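Xaa-Pro dipeptidase (Lactobacillus brevis, PDB 3I7M) is probably a manganese-dependent metallopeptidase of family M24B that removes residues from peptide amino termini, represented here by its N-terminal domain. Local coordinates at residues T21-P26 and L46-D51. Sequence-based numbering, arbitrary orientation.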
ATOM      1  N   THR A  21       5.389   0.619   4.068  1.00  8.98           N
ATOM      2  CA  THR A  21       4.965   1.759   3.267  1.00  8.88           C
ATOM      3  C   THR A  21       3.640   1.409   2.608  1.00  9.16           C
ATOM      4  O   THR A  21       3.561   0.351   1.956  1.00  9.82           O
ATOM      5  CB  THR A  21       6.035   2.071   2.280  1.00  9.81           C
ATOM      6  OG1 THR A  21       7.156   2.625   2.998  1.00 10.28           O
ATOM      7  CG2 THR A  21       5.579   3.093   1.276  1.00 11.42           C
ATOM      8  N   TYR A  22       2.660   2.302   2.727  1.00  8.60           N
ATOM      9  CA  TYR A  22       1.318   2.100   2.145  1.00  8.45           C
ATOM     10  C   TYR A  22       1.190   3.080   1.019  1.00  7.30           C
ATOM     11  O   TYR A  22       1.105   4.304   1.273  1.00  8.40           O
ATOM     12  CB  TYR A  22       0.289   2.324   3.246  1.00  7.91           C
ATOM     13  CG  TYR A  22      -1.129   2.165   2.749  1.00  8.07           C
ATOM     14  CD1 TYR A  22      -1.753   0.929   2.828  1.00 10.38           C
ATOM     15  CD2 TYR A  22      -1.867   3.240   2.363  1.00  8.16           C
ATOM     16  CE1 TYR A  22      -3.045   0.778   2.345  1.00  9.81           C
ATOM     17  CE2 TYR A  22      -3.199   3.087   1.874  1.00  8.67           C
ATOM     18  CZ  TYR A  22      -3.739   1.855   1.936  1.00  7.96           C
ATOM     19  OH  TYR A  22      -5.039   1.684   1.429  1.00 12.57           O
ATOM     20  N   LEU A  23       1.191   2.617  -0.237  1.00  8.64           N
ATOM     21  CA  LEU A  23       1.074   3.467  -1.449  1.00  8.23           C
ATOM     22  C   LEU A  23      -0.378   3.438  -1.922  1.00  8.00           C
ATOM     23  O   LEU A  23      -0.973   2.332  -2.054  1.00 10.03           O
ATOM     24  CB  LEU A  23       1.986   2.930  -2.506  1.00  9.61           C
ATOM     25  CG  LEU A  23       3.465   2.980  -2.135  1.00  8.71           C
ATOM     26  CD1 LEU A  23       4.243   2.352  -3.302  1.00 12.16           C
ATOM     27  CD2 LEU A  23       3.989   4.351  -1.759  1.00  8.93           C
ATOM     28  N   SER A  24      -0.918   4.634  -2.096  1.00  7.37           N
ATOM     29  CA  SER A  24      -2.333   4.834  -2.478  1.00  8.50           C
ATOM     30  C   SER A  24      -2.517   5.681  -3.712  1.00  8.73           C
ATOM     31  O   SER A  24      -3.680   5.805  -4.177  1.00  9.55           O
ATOM     32  CB  SER A  24      -3.058   5.490  -1.288  1.00  9.29           C
ATOM     33  OG  SER A  24      -2.414   6.720  -0.923  1.00  8.62           O
ATOM     34  N   ASN A  25      -1.489   6.386  -4.178  1.00  8.86           N
ATOM     35  CA  ASN A  25      -1.641   7.307  -5.301  1.00  9.55           C
ATOM     36  C   ASN A  25      -1.754   6.474  -6.580  1.00 10.32           C
ATOM     37  O   ASN A  25      -0.830   5.766  -6.874  1.00 10.43           O
ATOM     38  CB  ASN A  25      -0.466   8.300  -5.320  1.00  9.47           C
ATOM     39  CG  ASN A  25      -0.573   9.358  -6.358  1.00  9.48           C
ATOM     40  OD1 ASN A  25      -1.432   9.307  -7.267  1.00 12.40           O
ATOM     41  ND2 ASN A  25       0.253  10.355  -6.224  1.00 12.06           N
ATOM     42  N   PRO A  26      -2.886   6.591  -7.308  1.00 10.89           N
ATOM     43  CA  PRO A  26      -2.980   5.751  -8.513  1.00 11.32           C
ATOM     44  C   PRO A  26      -1.810   6.025  -9.482  1.00 11.72           C
ATOM     45  O   PRO A  26      -1.421   5.118 -10.207  1.00 12.57           O
ATOM     46  CB  PRO A  26      -4.294   6.157  -9.145  1.00 13.45           C
ATOM     47  CG  PRO A  26      -5.086   6.848  -8.061  1.00 14.57           C
ATOM     48  CD  PRO A  26      -4.111   7.366  -7.046  1.00 11.12           C
ATOM     49  N   LEU A  46      -0.860  -0.469  -2.652  1.00  9.45           N
ATOM     50  CA  LEU A  46       0.337  -1.285  -2.841  1.00  9.89           C
ATOM     51  C   LEU A  46       1.164  -1.159  -1.562  1.00  8.80           C
ATOM     52  O   LEU A  46       1.519  -0.042  -1.179  1.00  9.94           O
ATOM     53  CB  LEU A  46       1.101  -0.867  -4.086  1.00 10.37           C
ATOM     54  CG  LEU A  46       2.149  -1.837  -4.618  1.00 12.87           C
ATOM     55  CD1 LEU A  46       2.502  -1.461  -6.070  1.00 17.16           C
ATOM     56  CD2 LEU A  46       3.334  -1.783  -3.709  1.00 14.82           C
ATOM     57  N   VAL A  47       1.369  -2.254  -0.856  1.00 10.14           N
ATOM     58  CA  VAL A  47       2.018  -2.271   0.453  1.00  9.56           C
ATOM     59  C   VAL A  47       3.386  -2.861   0.319  1.00 10.78           C
ATOM     60  O   VAL A  47       3.559  -3.937  -0.226  1.00 11.27           O
ATOM     61  CB  VAL A  47       1.217  -3.053   1.466  1.00  9.28           C
ATOM     62  CG1 VAL A  47       1.939  -3.125   2.827  1.00 13.18           C
ATOM     63  CG2 VAL A  47      -0.199  -2.417   1.538  1.00 12.21           C
ATOM     64  N   VAL A  48       4.368  -2.111   0.783  1.00 10.30           N
ATOM     65  CA  VAL A  48       5.770  -2.482   0.636  1.00 10.85           C
ATOM     66  C   VAL A  48       6.390  -2.611   2.061  1.00 10.86           C
ATOM     67  O   VAL A  48       6.103  -1.840   2.984  1.00 11.06           O
ATOM     68  CB  VAL A  48       6.562  -1.398  -0.109  1.00 11.36           C
ATOM     69  CG1 VAL A  48       8.121  -1.708  -0.244  1.00 13.09           C
ATOM     70  CG2 VAL A  48       5.965  -1.122  -1.496  1.00 13.87           C
ATOM     71  N   PHE A  49       7.208  -3.664   2.249  1.00 10.77           N
ATOM     72  CA  PHE A  49       7.854  -3.928   3.518  1.00 11.30           C
ATOM     73  C   PHE A  49       9.336  -3.784   3.356  1.00 12.86           C
ATOM     74  O   PHE A  49       9.870  -3.913   2.254  1.00 13.88           O
ATOM     75  CB  PHE A  49       7.526  -5.366   3.983  1.00 10.39           C
ATOM     76  CG  PHE A  49       6.063  -5.594   4.212  1.00 12.63           C
ATOM     77  CD1 PHE A  49       5.466  -5.181   5.387  1.00 12.59           C
ATOM     78  CD2 PHE A  49       5.271  -6.180   3.240  1.00 10.77           C
ATOM     79  CE1 PHE A  49       4.105  -5.354   5.636  1.00 13.53           C
ATOM     80  CE2 PHE A  49       3.897  -6.382   3.453  1.00 11.76           C
ATOM     81  CZ  PHE A  49       3.299  -5.944   4.653  1.00 12.13           C
ATOM     82  N   PRO A  50      10.006  -3.599   4.480  1.00 13.70           N
ATOM     83  CA  PRO A  50      11.458  -3.398   4.378  1.00 14.97           C
ATOM     84  C   PRO A  50      12.231  -4.666   4.101  1.00 16.25           C
ATOM     85  O   PRO A  50      13.386  -4.598   3.590  1.00 19.27           O
ATOM     86  CB  PRO A  50      11.834  -2.889   5.745  1.00 14.00           C
ATOM     87  CG  PRO A  50      10.770  -3.294   6.690  1.00 12.39           C
ATOM     88  CD  PRO A  50       9.483  -3.294   5.803  1.00 13.86           C
ATOM     89  N   ASP A  51      11.633  -5.802   4.421  1.00 15.28           N
ATOM     90  CA  ASP A  51      12.377  -7.055   4.448  1.00 16.17           C
ATOM     91  C   ASP A  51      11.596  -8.275   3.965  1.00 15.84           C
ATOM     92  O   ASP A  51      11.979  -9.437   4.224  1.00 15.86           O
ATOM     93  CB  ASP A  51      12.885  -7.246   5.880  1.00 15.42           C
ATOM     94  CG  ASP A  51      11.755  -7.411   6.870  1.00 20.25           C
ATOM     95  OD1 ASP A  51      10.560  -7.185   6.483  1.00 28.92           O
ATOM     96  OD2 ASP A  51      12.087  -7.698   8.059  1.00 31.21           O
TER
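T21 and V48 face each other as an antiparallel hydrogen-bonded pair. T21 N gives its hydrogen to V48 O at 2.8 Å, and V48 N returns one to T21 O at 2.8 Å. L23 and L46 form the next such pair. L23 N reaches L46 O at 2.8 Å, and L46 N reaches L23 O at 2.9 Å. Together the four bonds satisfy the N-H and C=O groups that T21, L23, L46 and V48 turn toward the opposite strand. V47 CA also lies 3.4 Å from T21 O, in a weaker CA-H...O contact.

Y22 and V47 sit between as a non-hydrogen-bonded pair. Their backbones bond to the outer neighbours instead, Y22 to A103 and V47 to F55. Their side chains share one face of the sheet. With CG of Y22 opposite the backbone N (chi1 179°), ring atom CD1 comes 3.9 Å from V47 CG2, and the methyl meets the ring obliquely.

T21, L23, L46 and V48 line the other face. L23 CD1 lies 4.3 Å from V48 CG2, a diagonal contact between the two pairs. Helix 5-15 covers T21 and V48, and helix 26-33 covers L23 and L46. T21 is buried, and its OG1 is hydrogen-bonded to T13 OG1.

This is the antiparallel centre of the mixed, helix-flanked six-stranded sheet of a creatinase/prolidase N-terminal domain.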